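Local structure of phosphoribosylglycinamide synthetase (4DIM) at residues S86-C91 / V97-E102; Y194-Q199 / V230-K235; Y298-S303 / L311-Q316; E363-K366 / N371-I374. The protein probably acts as an ATP-dependent ligase of the ATP-grasp family, binding ATP and a metal ion. All blocks are in the same frame, centred on the assembly; numbering follows the deposited sequence.

Contact 1. Residues S86-C91 / V97-E102; sequences SLARIC and VGLNEE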
loop_
_atom_site.group_PDB
_atom_site.type_symbol
_atom_site.label_atom_id
_atom_site.label_comp_id
_atom_site.label_asym_id
_atom_site.label_seq_id
_atom_site.Cartn_x
_atom_site.Cartn_y
_atom_site.Cartn_z
ATOM N N SER A 86 -7.855 -9.607 10.029
ATOM C CA SER A 86 -7.471 -10.300 11.264
ATOM C C SER A 86 -7.005 -9.283 12.292
ATOM O O SER A 86 -7.506 -9.324 13.403
ATOM C CB SER A 86 -6.400 -11.340 10.978
ATOM O OG SER A 86 -6.681 -11.975 9.742
ATOM N N LEU A 87 -6.202 -8.275 11.900
ATOM C CA LEU A 87 -5.831 -7.207 12.845
ATOM C C LEU A 87 -7.068 -6.500 13.421
ATOM O O LEU A 87 -7.164 -6.280 14.630
ATOM C CB LEU A 87 -4.979 -6.167 12.154
ATOM C CG LEU A 87 -4.645 -4.906 12.949
ATOM C CD1 LEU A 87 -3.988 -5.234 14.273
ATOM C CD2 LEU A 87 -3.709 -4.053 12.147
ATOM N N ALA A 88 -7.994 -6.123 12.539
ATOM C CA ALA A 88 -9.222 -5.449 12.908
ATOM C C ALA A 88 -10.021 -6.269 13.958
ATOM O O ALA A 88 -10.480 -5.695 14.958
ATOM C CB ALA A 88 -10.059 -5.195 11.665
ATOM N N ARG A 89 -10.107 -7.614 13.778
ATOM C CA ARG A 89 -10.785 -8.463 14.751
ATOM C C ARG A 89 -10.004 -8.501 16.071
ATOM O O ARG A 89 -10.622 -8.354 17.141
ATOM C CB ARG A 89 -11.025 -9.893 14.248
ATOM C CG ARG A 89 -12.220 -10.542 15.007
ATOM C CD ARG A 89 -12.690 -11.855 14.408
ATOM N NE ARG A 89 -13.470 -11.642 13.191
ATOM C CZ ARG A 89 -13.930 -12.607 12.397
ATOM N NH1 ARG A 89 -13.694 -13.885 12.682
ATOM N NH2 ARG A 89 -14.627 -12.302 11.305
ATOM N N ILE A 90 -8.657 -8.661 16.004
ATOM C CA ILE A 90 -7.793 -8.629 17.211
ATOM C C ILE A 90 -8.148 -7.372 18.037
ATOM O O ILE A 90 -8.441 -7.471 19.216
ATOM C CB ILE A 90 -6.258 -8.646 16.858
ATOM C CG1 ILE A 90 -5.826 -9.997 16.360
ATOM C CG2 ILE A 90 -5.387 -8.243 18.068
ATOM C CD1 ILE A 90 -4.589 -9.930 15.556
ATOM N N CYS A 91 -8.155 -6.207 17.390
ATOM C CA CYS A 91 -8.456 -4.941 18.047
ATOM C C CYS A 91 -9.867 -4.868 18.572
ATOM O O CYS A 91 -10.046 -4.375 19.677
ATOM C CB CYS A 91 -8.168 -3.793 17.098
ATOM S SG CYS A 91 -6.453 -3.754 16.558
ATOM N N VAL A 97 -5.871 -0.698 20.511
ATOM C CA VAL A 97 -5.998 0.425 19.579
ATOM C C VAL A 97 -5.751 -0.062 18.131
ATOM O O VAL A 97 -4.875 -0.912 17.898
ATOM C CB VAL A 97 -5.065 1.589 19.969
ATOM C CG1 VAL A 97 -4.978 2.632 18.865
ATOM C CG2 VAL A 97 -5.556 2.235 21.274
ATOM N N GLY A 98 -6.577 0.452 17.206
ATOM C CA GLY A 98 -6.523 0.118 15.792
ATOM C C GLY A 98 -7.807 0.335 15.012
ATOM O O GLY A 98 -8.790 0.841 15.551
ATOM N N LEU A 99 -7.802 -0.034 13.711
ATOM C CA LEU A 99 -9.006 0.024 12.868
ATOM C C LEU A 99 -10.032 -1.023 13.337
ATOM O O LEU A 99 -9.648 -2.002 13.980
ATOM C CB LEU A 99 -8.685 -0.178 11.385
ATOM C CG LEU A 99 -8.462 -1.621 10.850
ATOM C CD1 LEU A 99 -8.295 -1.614 9.353
ATOM C CD2 LEU A 99 -7.253 -2.276 11.473
ATOM N N ASN A 100 -11.329 -0.812 13.034
ATOM C CA ASN A 100 -12.388 -1.736 13.442
ATOM C C ASN A 100 -12.716 -2.658 12.252
ATOM O O ASN A 100 -12.379 -2.329 11.125
ATOM C CB ASN A 100 -13.637 -0.987 14.029
ATOM C CG ASN A 100 -14.403 -0.090 13.087
ATOM O OD1 ASN A 100 -14.798 -0.498 12.007
ATOM N ND2 ASN A 100 -14.726 1.127 13.499
ATOM N N GLU A 101 -13.310 -3.834 12.507
ATOM C CA GLU A 101 -13.553 -4.806 11.442
ATOM C C GLU A 101 -14.565 -4.345 10.386
ATOM O O GLU A 101 -14.373 -4.666 9.215
ATOM C CB GLU A 101 -13.983 -6.152 12.011
ATOM C CG GLU A 101 -13.774 -7.290 11.026
ATOM C CD GLU A 101 -14.086 -8.660 11.577
ATOM O OE1 GLU A 101 -13.840 -9.647 10.846
ATOM O OE2 GLU A 101 -14.563 -8.759 12.734
ATOM N N GLU A 102 -15.604 -3.602 10.760
ATOM C CA GLU A 102 -16.570 -3.144 9.759
ATOM C C GLU A 102 -15.915 -2.192 8.736
ATOM O O GLU A 102 -16.309 -2.217 7.576
ATOM C CB GLU A 102 -17.839 -2.522 10.389
ATOM C CG GLU A 102 -17.643 -1.376 11.360
ATOM C CD GLU A 102 -18.914 -0.825 11.976
ATOM O OE1 GLU A 102 -18.797 -0.105 12.994
ATOM O OE2 GLU A 102 -20.021 -1.124 11.470
#

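Contact 2. Residues Y194-Q199 / V230-K235; sequences YEFGAQ and VPLDVK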
loop_
_atom_site.group_PDB
_atom_site.type_symbol
_atom_site.label_atom_id
_atom_site.label_comp_id
_atom_site.label_asym_id
_atom_site.label_seq_id
_atom_site.Cartn_x
_atom_site.Cartn_y
_atom_site.Cartn_z
ATOM N N TYR A 194 -4.017 10.328 -15.036
ATOM C CA TYR A 194 -2.741 10.235 -14.316
ATOM C C TYR A 194 -2.924 9.441 -12.995
ATOM O O TYR A 194 -3.651 9.891 -12.095
ATOM C CB TYR A 194 -2.137 11.634 -14.057
ATOM C CG TYR A 194 -0.746 11.553 -13.468
ATOM C CD1 TYR A 194 0.310 11.004 -14.194
ATOM C CD2 TYR A 194 -0.502 11.933 -12.151
ATOM C CE1 TYR A 194 1.566 10.819 -13.621
ATOM C CE2 TYR A 194 0.770 11.804 -11.587
ATOM C CZ TYR A 194 1.798 11.225 -12.318
ATOM O OH TYR A 194 3.064 11.049 -11.787
ATOM N N GLU A 195 -2.295 8.242 -12.905
ATOM C CA GLU A 195 -2.378 7.397 -11.698
ATOM C C GLU A 195 -1.300 7.769 -10.695
ATOM O O GLU A 195 -0.136 7.929 -11.047
ATOM C CB GLU A 195 -2.238 5.914 -12.008
ATOM C CG GLU A 195 -3.303 5.347 -12.909
ATOM C CD GLU A 195 -3.044 3.920 -13.374
ATOM O OE1 GLU A 195 -1.927 3.403 -13.142
ATOM O OE2 GLU A 195 -3.964 3.323 -13.981
ATOM N N PHE A 196 -1.682 7.902 -9.441
ATOM C CA PHE A 196 -0.738 8.204 -8.382
ATOM C C PHE A 196 -1.347 7.683 -7.093
ATOM O O PHE A 196 -2.404 7.067 -7.137
ATOM C CB PHE A 196 -0.418 9.721 -8.351
ATOM C CG PHE A 196 -1.585 10.592 -7.983
ATOM C CD1 PHE A 196 -1.759 11.030 -6.681
ATOM C CD2 PHE A 196 -2.592 10.843 -8.893
ATOM C CE1 PHE A 196 -2.896 11.742 -6.310
ATOM C CE2 PHE A 196 -3.750 11.506 -8.503
ATOM C CZ PHE A 196 -3.864 12.010 -7.228
ATOM N N GLY A 197 -0.666 7.878 -5.980
ATOM C CA GLY A 197 -1.134 7.440 -4.681
ATOM C C GLY A 197 -0.997 8.486 -3.600
ATOM O O GLY A 197 -0.553 9.614 -3.841
ATOM N N ALA A 198 -1.345 8.093 -2.375
ATOM C CA ALA A 198 -1.192 8.957 -1.221
ATOM C C ALA A 198 -1.125 8.164 0.053
ATOM O O ALA A 198 -1.726 7.099 0.151
ATOM C CB ALA A 198 -2.336 9.943 -1.148
ATOM N N GLN A 199 -0.424 8.714 1.046
ATOM C CA GLN A 199 -0.313 8.166 2.385
ATOM C C GLN A 199 -1.037 9.084 3.320
ATOM O O GLN A 199 -1.061 10.292 3.106
ATOM C CB GLN A 199 1.153 8.026 2.872
ATOM C CG GLN A 199 2.054 7.073 2.103
ATOM C CD GLN A 199 1.582 5.642 2.021
ATOM O OE1 GLN A 199 1.704 4.874 2.970
ATOM N NE2 GLN A 199 1.005 5.256 0.898
ATOM N N VAL A 230 8.544 11.455 -3.819
ATOM C CA VAL A 230 7.941 12.673 -3.302
ATOM C C VAL A 230 8.888 13.777 -3.696
ATOM O O VAL A 230 10.098 13.550 -3.775
ATOM C CB VAL A 230 7.621 12.679 -1.787
ATOM C CG1 VAL A 230 6.437 11.776 -1.474
ATOM C CG2 VAL A 230 8.836 12.315 -0.940
ATOM N N PRO A 231 8.369 14.949 -4.060
ATOM C CA PRO A 231 6.960 15.336 -4.132
ATOM C C PRO A 231 6.395 15.000 -5.498
ATOM O O PRO A 231 7.125 14.829 -6.484
ATOM C CB PRO A 231 7.030 16.839 -3.886
ATOM C CG PRO A 231 8.283 17.243 -4.621
ATOM C CD PRO A 231 9.239 16.063 -4.504
ATOM N N LEU A 232 5.078 14.910 -5.548
ATOM C CA LEU A 232 4.339 14.637 -6.790
ATOM C C LEU A 232 4.352 15.899 -7.639
ATOM O O LEU A 232 4.075 16.978 -7.108
ATOM C CB LEU A 232 2.901 14.214 -6.428
ATOM C CG LEU A 232 2.042 13.745 -7.562
ATOM C CD1 LEU A 232 2.585 12.430 -8.169
ATOM C CD2 LEU A 232 0.597 13.645 -7.114
ATOM N N ASP A 233 4.718 15.789 -8.924
ATOM C CA ASP A 233 4.776 16.965 -9.792
ATOM C C ASP A 233 3.389 17.275 -10.377
ATOM O O ASP A 233 3.031 16.873 -11.504
ATOM C CB ASP A 233 5.817 16.836 -10.906
ATOM C CG ASP A 233 5.954 18.129 -11.711
ATOM O OD1 ASP A 233 5.743 18.087 -12.946
ATOM O OD2 ASP A 233 6.191 19.201 -11.089
ATOM N N VAL A 234 2.616 18.007 -9.569
ATOM C CA VAL A 234 1.290 18.503 -9.914
ATOM C C VAL A 234 1.133 19.889 -9.324
ATOM O O VAL A 234 1.885 20.281 -8.422
ATOM C CB VAL A 234 0.171 17.553 -9.424
ATOM C CG1 VAL A 234 0.134 16.263 -10.239
ATOM C CG2 VAL A 234 0.295 17.259 -7.925
ATOM N N LYS A 235 0.117 20.604 -9.778
ATOM C CA LYS A 235 -0.204 21.922 -9.219
ATOM C C LYS A 235 -0.667 21.737 -7.743
ATOM O O LYS A 235 -1.205 20.682 -7.398
ATOM C CB LYS A 235 -1.304 22.600 -10.027
ATOM C CG LYS A 235 -1.010 22.825 -11.491
ATOM C CD LYS A 235 0.082 23.785 -11.787
ATOM C CE LYS A 235 -0.064 24.497 -13.106
ATOM N NZ LYS A 235 -0.546 25.919 -12.950
#

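Contact 3. Residues Y298-S303 / L311-Q316; sequences YKMIAS and LVFWSQ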
loop_
_atom_site.group_PDB
_atom_site.type_symbol
_atom_site.label_atom_id
_atom_site.label_comp_id
_atom_site.label_asym_id
_atom_site.label_seq_id
_atom_site.Cartn_x
_atom_site.Cartn_y
_atom_site.Cartn_z
ATOM N N TYR A 298 7.427 4.562 11.431
ATOM C CA TYR A 298 7.223 3.235 12.020
ATOM C C TYR A 298 7.036 3.326 13.501
ATOM O O TYR A 298 6.406 2.440 14.057
ATOM C CB TYR A 298 8.362 2.276 11.747
ATOM C CG TYR A 298 8.506 1.833 10.300
ATOM C CD1 TYR A 298 7.574 0.980 9.710
ATOM C CD2 TYR A 298 9.604 2.228 9.531
ATOM C CE1 TYR A 298 7.723 0.554 8.392
ATOM C CE2 TYR A 298 9.743 1.829 8.211
ATOM C CZ TYR A 298 8.851 0.924 7.673
ATOM O OH TYR A 298 9.122 0.433 6.418
ATOM N N LYS A 299 7.618 4.337 14.156
ATOM C CA LYS A 299 7.492 4.537 15.599
ATOM C C LYS A 299 6.132 5.059 15.926
ATOM O O LYS A 299 5.601 4.692 16.955
ATOM C CB LYS A 299 8.572 5.478 16.146
ATOM C CG LYS A 299 9.905 4.775 16.261
ATOM C CD LYS A 299 10.919 5.587 16.980
ATOM C CE LYS A 299 12.212 4.822 17.058
ATOM N NZ LYS A 299 13.299 5.620 17.665
HETATM N N MSE A 300 5.548 5.877 15.037
HETATM C CA MSE A 300 4.186 6.409 15.186
HETATM C C MSE A 300 3.200 5.272 15.052
HETATM O O MSE A 300 2.252 5.178 15.837
HETATM C CB MSE A 300 3.877 7.498 14.131
HETATM C CG MSE A 300 4.551 8.822 14.409
HETATM SE SE MSE A 300 4.530 10.048 12.959
HETATM C CE MSE A 300 2.608 10.264 12.906
ATOM N N ILE A 301 3.484 4.346 14.113
ATOM C CA ILE A 301 2.636 3.164 13.905
ATOM C C ILE A 301 2.691 2.237 15.132
ATOM O O ILE A 301 1.646 1.838 15.640
ATOM C CB ILE A 301 3.053 2.443 12.619
ATOM C CG1 ILE A 301 2.694 3.303 11.395
ATOM C CG2 ILE A 301 2.401 1.057 12.527
ATOM C CD1 ILE A 301 3.309 2.833 10.114
ATOM N N ALA A 302 3.889 1.887 15.573
ATOM C CA ALA A 302 4.106 0.957 16.694
ATOM C C ALA A 302 3.604 1.509 18.005
ATOM O O ALA A 302 3.000 0.774 18.775
ATOM C CB ALA A 302 5.596 0.634 16.832
ATOM N N SER A 303 3.896 2.779 18.299
ATOM C CA SER A 303 3.443 3.410 19.549
ATOM C C SER A 303 1.914 3.515 19.584
ATOM O O SER A 303 1.329 3.280 20.620
ATOM C CB SER A 303 4.063 4.795 19.726
ATOM O OG SER A 303 3.564 5.744 18.794
ATOM N N LEU A 311 1.745 11.350 18.507
ATOM C CA LEU A 311 2.009 12.791 18.332
ATOM C C LEU A 311 3.351 13.260 18.883
ATOM O O LEU A 311 3.843 14.282 18.430
ATOM C CB LEU A 311 0.889 13.611 18.929
ATOM C CG LEU A 311 -0.471 13.375 18.233
ATOM C CD1 LEU A 311 -1.594 14.038 18.988
ATOM C CD2 LEU A 311 -0.426 13.830 16.780
ATOM N N VAL A 312 3.955 12.479 19.788
ATOM C CA VAL A 312 5.299 12.663 20.358
ATOM C C VAL A 312 6.360 12.671 19.247
ATOM O O VAL A 312 7.359 13.390 19.357
ATOM C CB VAL A 312 5.554 11.510 21.378
ATOM C CG1 VAL A 312 7.046 11.284 21.663
ATOM C CG2 VAL A 312 4.777 11.772 22.656
ATOM N N PHE A 313 6.145 11.841 18.204
ATOM C CA PHE A 313 7.034 11.740 17.044
ATOM C C PHE A 313 6.635 12.736 15.955
ATOM O O PHE A 313 7.527 13.266 15.309
ATOM C CB PHE A 313 7.034 10.314 16.470
ATOM C CG PHE A 313 7.319 9.247 17.495
ATOM C CD1 PHE A 313 8.608 9.046 17.966
ATOM C CD2 PHE A 313 6.284 8.572 18.119
ATOM C CE1 PHE A 313 8.857 8.166 19.021
ATOM C CE2 PHE A 313 6.530 7.704 19.178
ATOM C CZ PHE A 313 7.818 7.479 19.601
ATOM N N TRP A 314 5.321 12.991 15.751
ATOM C CA TRP A 314 4.794 13.942 14.746
ATOM C C TRP A 314 5.141 15.396 15.108
ATOM O O TRP A 314 5.230 16.244 14.235
ATOM C CB TRP A 314 3.244 13.783 14.611
ATOM C CG TRP A 314 2.562 14.696 13.619
ATOM C CD1 TRP A 314 1.603 15.629 13.895
ATOM C CD2 TRP A 314 2.798 14.769 12.198
ATOM N NE1 TRP A 314 1.189 16.244 12.730
ATOM C CE2 TRP A 314 1.924 15.751 11.678
ATOM C CE3 TRP A 314 3.621 14.063 11.310
ATOM C CZ2 TRP A 314 1.909 16.093 10.325
ATOM C CZ3 TRP A 314 3.567 14.373 9.963
ATOM C CH2 TRP A 314 2.757 15.411 9.489
ATOM N N SER A 315 5.322 15.688 16.390
ATOM C CA SER A 315 5.667 17.034 16.849
ATOM C C SER A 315 7.161 17.354 16.617
ATOM O O SER A 315 7.551 18.509 16.782
ATOM C CB SER A 315 5.315 17.194 18.324
ATOM O OG SER A 315 6.089 16.321 19.129
ATOM N N GLN A 316 7.994 16.353 16.235
ATOM C CA GLN A 316 9.412 16.578 15.924
ATOM C C GLN A 316 9.610 16.662 14.414
ATOM O O GLN A 316 10.724 16.509 13.927
ATOM C CB GLN A 316 10.277 15.444 16.516
ATOM C CG GLN A 316 10.178 15.290 18.035
ATOM C CD GLN A 316 10.463 16.594 18.752
ATOM O OE1 GLN A 316 11.439 17.289 18.440
ATOM N NE2 GLN A 316 9.594 16.998 19.684
#

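Contact 4. Residues E363-K366 / N371-I374; sequences EIKK and NDCI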
loop_
_atom_site.group_PDB
_atom_site.type_symbol
_atom_site.label_atom_id
_atom_site.label_comp_id
_atom_site.label_asym_id
_atom_site.label_seq_id
_atom_site.Cartn_x
_atom_site.Cartn_y
_atom_site.Cartn_z
ATOM N N GLU A 363 18.796 -17.396 -7.407
ATOM C CA GLU A 363 18.433 -17.244 -8.801
ATOM C C GLU A 363 18.006 -15.830 -9.092
ATOM O O GLU A 363 17.220 -15.245 -8.348
ATOM C CB GLU A 363 17.308 -18.207 -9.193
ATOM C CG GLU A 363 17.124 -18.316 -10.698
ATOM C CD GLU A 363 16.032 -19.276 -11.112
ATOM O OE1 GLU A 363 14.899 -19.151 -10.592
ATOM O OE2 GLU A 363 16.304 -20.148 -11.970
ATOM N N ILE A 364 18.519 -15.306 -10.208
ATOM C CA ILE A 364 18.198 -14.003 -10.766
ATOM C C ILE A 364 17.234 -14.301 -11.903
ATOM O O ILE A 364 17.645 -14.915 -12.895
ATOM C CB ILE A 364 19.488 -13.262 -11.240
ATOM C CG1 ILE A 364 20.565 -13.208 -10.121
ATOM C CG2 ILE A 364 19.143 -11.854 -11.772
ATOM C CD1 ILE A 364 20.032 -12.679 -8.723
ATOM N N LYS A 365 15.947 -13.953 -11.728
ATOM C CA LYS A 365 14.918 -14.213 -12.729
ATOM C C LYS A 365 14.564 -12.935 -13.472
ATOM O O LYS A 365 14.159 -11.971 -12.828
ATOM C CB LYS A 365 13.647 -14.790 -12.068
ATOM C CG LYS A 365 13.669 -16.294 -11.839
ATOM C CD LYS A 365 12.465 -16.769 -11.011
ATOM C CE LYS A 365 11.121 -16.718 -11.727
ATOM N NZ LYS A 365 10.051 -16.082 -10.895
ATOM N N LYS A 366 14.661 -12.948 -14.829
ATOM C CA LYS A 366 14.245 -11.836 -15.696
ATOM C C LYS A 366 12.894 -11.332 -15.175
ATOM O O LYS A 366 11.913 -12.078 -15.167
ATOM C CB LYS A 366 14.154 -12.300 -17.163
ATOM C CG LYS A 366 13.841 -11.193 -18.168
ATOM C CD LYS A 366 12.649 -11.560 -19.064
ATOM C CE LYS A 366 12.355 -10.536 -20.137
ATOM N NZ LYS A 366 13.292 -10.621 -21.300
ATOM N N ASN A 371 8.578 -10.272 -6.493
ATOM C CA ASN A 371 9.482 -11.160 -5.754
ATOM C C ASN A 371 10.784 -11.379 -6.518
ATOM O O ASN A 371 11.734 -11.926 -5.944
ATOM C CB ASN A 371 8.804 -12.495 -5.429
ATOM C CG ASN A 371 7.509 -12.304 -4.657
ATOM O OD1 ASN A 371 7.516 -12.027 -3.447
ATOM N ND2 ASN A 371 6.371 -12.336 -5.355
ATOM N N ASP A 372 10.844 -10.923 -7.795
ATOM C CA ASP A 372 12.044 -10.974 -8.628
ATOM C C ASP A 372 12.967 -9.728 -8.406
ATOM O O ASP A 372 13.946 -9.582 -9.144
ATOM C CB ASP A 372 11.663 -11.084 -10.123
ATOM C CG ASP A 372 10.799 -12.268 -10.467
ATOM O OD1 ASP A 372 11.138 -13.393 -10.039
ATOM O OD2 ASP A 372 9.790 -12.076 -11.178
ATOM N N CYS A 373 12.671 -8.840 -7.407
ATOM C CA CYS A 373 13.514 -7.670 -7.118
ATOM C C CYS A 373 14.839 -8.156 -6.546
ATOM O O CYS A 373 14.845 -9.057 -5.694
ATOM C CB CYS A 373 12.832 -6.703 -6.145
ATOM S SG CYS A 373 11.381 -5.826 -6.810
ATOM N N ILE A 374 15.951 -7.561 -7.020
ATOM C CA ILE A 374 17.316 -7.853 -6.550
ATOM C C ILE A 374 17.611 -7.042 -5.274
ATOM O O ILE A 374 18.365 -7.488 -4.408
ATOM C CB ILE A 374 18.349 -7.571 -7.669
ATOM C CG1 ILE A 374 18.180 -8.605 -8.811
ATOM C CG2 ILE A 374 19.798 -7.541 -7.138
ATOM C CD1 ILE A 374 17.267 -8.151 -9.950
#

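Contact 1. Residues S86-C91 / V97-E102
Val97 meets Cys91 through its backbone carbonyl: Val97 O lies 3.5 Å from Cys91 SG. Gly98 passes the same sulfur, with its CA 3.9 Å from Cys91 SG. Leu99 then makes the apolar part of the contact. Its CG sits between the backbone N and the carbonyl carbon (chi1 80°), which brings CD2 to 4.0 Å from Leu87 CG and leaves Leu99 CG over Ala88 CB. The chain leaving helix 84-94 turns and doubles back along it as a loop before helix 101-108 begins. Ser86 and Ile90, on another flank of helix 84-94, touch strand 9-13 of the four-stranded parallel sheet, an arrangement consistent with the Rossmann-like N-terminal domain of ATP-grasp ligases. Asn100 is the N-cap of the second helix, its OD1 accepting from Ala103 N. The helices come close at Glu101, whose CA lies 3.5 Å from Ala88 CB. Arg89 grips the carboxylate side-on: NE reaches Glu101 OE2 at 3.1 Å, nearly straight (165°), and NH2 reaches Glu101 OE1 at 2.8 Å on its syn lone pair. The guanidinium and carboxylate planes are nevertheless 55° apart. Arg89 NH1 pairs with Asp61.

Contact 2. Residues Y194-Q199 / V230-K235
Within the ATP-grasp domain, Leu232 packs its two methyl groups against Tyr194 and Phe196, joining the loop that leads into helix 236-253 to one face of strand 194-203. The backbones stay well apart, the nearest CA atoms, those of Phe196 and Leu232, being 8.3 Å from each other, and side chains alone span the interval. With CG anti to the backbone N (chi1 -173°), Leu232 can divide its two methyls between the aromatic residues. CD2 lies 3.5 Å from Phe196 CD1, the two side chains crossing at about a right angle. CD1 meets the edge of the Tyr194 ring close to its plane, 3.9 Å from both Tyr194 CE2 and Tyr194 OH; here the side chains run past each other in opposite directions. The two aromatics are alternate residues of the strand and so emerge on the same side. No hydrogen bond crosses; apart from the Tyr194 hydroxyl beside Leu232 CD1, the contact is between carbon atoms. Strand 194-203 lies between strands 258-267 and 206-219 in the large antiparallel sheet; Phe196 also touches Thr242 of helix 236-253, and Leu232 touches Pro212 of strand 206-219.

Contact 3. Residues Y298-S303 / L311-Q316
Met300 and Phe313 mark the closest approach of the two backbones, their CA atoms 6.3 Å apart, where helix 297-305 passes the short helix 311-314 after a brief connection. No hydrogen bond crosses, and the Phe313 ring does most of the joining. Lys299 CB stands 3.9 Å from the ring centroid and only 9° off the ring normal, a CH-pi contact over one face; Val312 CG1, from the phenylalanine's own helix, covers the opposite face. At the ring edge, Ser303 OG lies near the plane, 3.6 Å from Phe313 CE2. That hydroxyl is fixed by donating to Lys299 O (2.9 Å from Ser303 OG), a carbonyl that also accepts from Ser303 N. The helix pair sits where the N-terminal domain meets the large antiparallel sheet: Lys299 and Phe313 both touch Leu29 of helix 20-29, while Met300, modelled as selenomethionine, touches Phe201 of strand 194-203. Replacing Phe313 with an alanine would probably open a gap between the helices, leaving Lys299 CB without its aromatic face and Ser303 OG without the ring edge beside it. Met300 slides past Phe313 in the opposite direction, with its CG 3.6 Å from Phe313 CB. A bend at chi3 (64°) then turns the terminal methyl, so that Met300 CE comes 4.0 Å from Trp314 CB. The Trp314 indole leads away from this helix to an edge-to-face contact with Tyr293, and the lysine chain runs on past the ring to a salt bridge between Lys299 NZ and Glu296.

Contact 4. Residues E363-K366 / N371-I374
Lys365 and Asp372 make the polar half of this contact, a salt bridge in which Lys365 NZ donates to Asp372 OD1 at 3.0 Å. The oxygen is met on its syn lone pair, the side of its partner OD2. Bends at chi3 (71°) and chi4 curl the lysine chain around the carboxylate, so that Lys365 CB also lies 3.5 Å from Asp372 OD1. Asp372 OD2 instead accepts from the backbone N of both Glu368 and Asn369, in the turn between the segments. The aspartate probably offsets much of the lysine charge, to which Glu368 adds a long, weak ion pair. With an alanine in place of Asp372, Lys365 NZ is likely to lose its carboxylate mate, and the two turn amides their acceptor. This turn carries the chain from strand 363-364, at the edge of a three-stranded antiparallel sheet, to strand 375-381 of the large antiparallel sheet. The nearest CA atoms, those of Lys365 and Asp372, are 6.0 Å apart. The apolar half is looser: Ile364 CD1 faces Ile374 CG1 at 4.5 Å. Ile364 packs further on Leu338 and Leu402, and Ile374 on Ile341 and Ile400, all from the three-stranded sheet.

Contacts 2 and 4 are largely buried, whereas contact 1 is a partly buried packing of a helix on a loop and the next helix start, and contact 3 a partly buried helix pair. A charged pair crosses only contacts 1 and 4: contact 1 sets its salt bridge on partly exposed side chains beside an apolar patch, contact 4 joins a partly exposed lysine to a buried carboxylate, while contacts 2 and 3 rely on aromatic rings, set on a strand in one and a helix in the other. Strand 194-203 supplies one side of contact 2 and touches contact 3, their nearest atoms about 8 Å apart. Contacts 1 and 4 lie on opposite sides of the chain's centre.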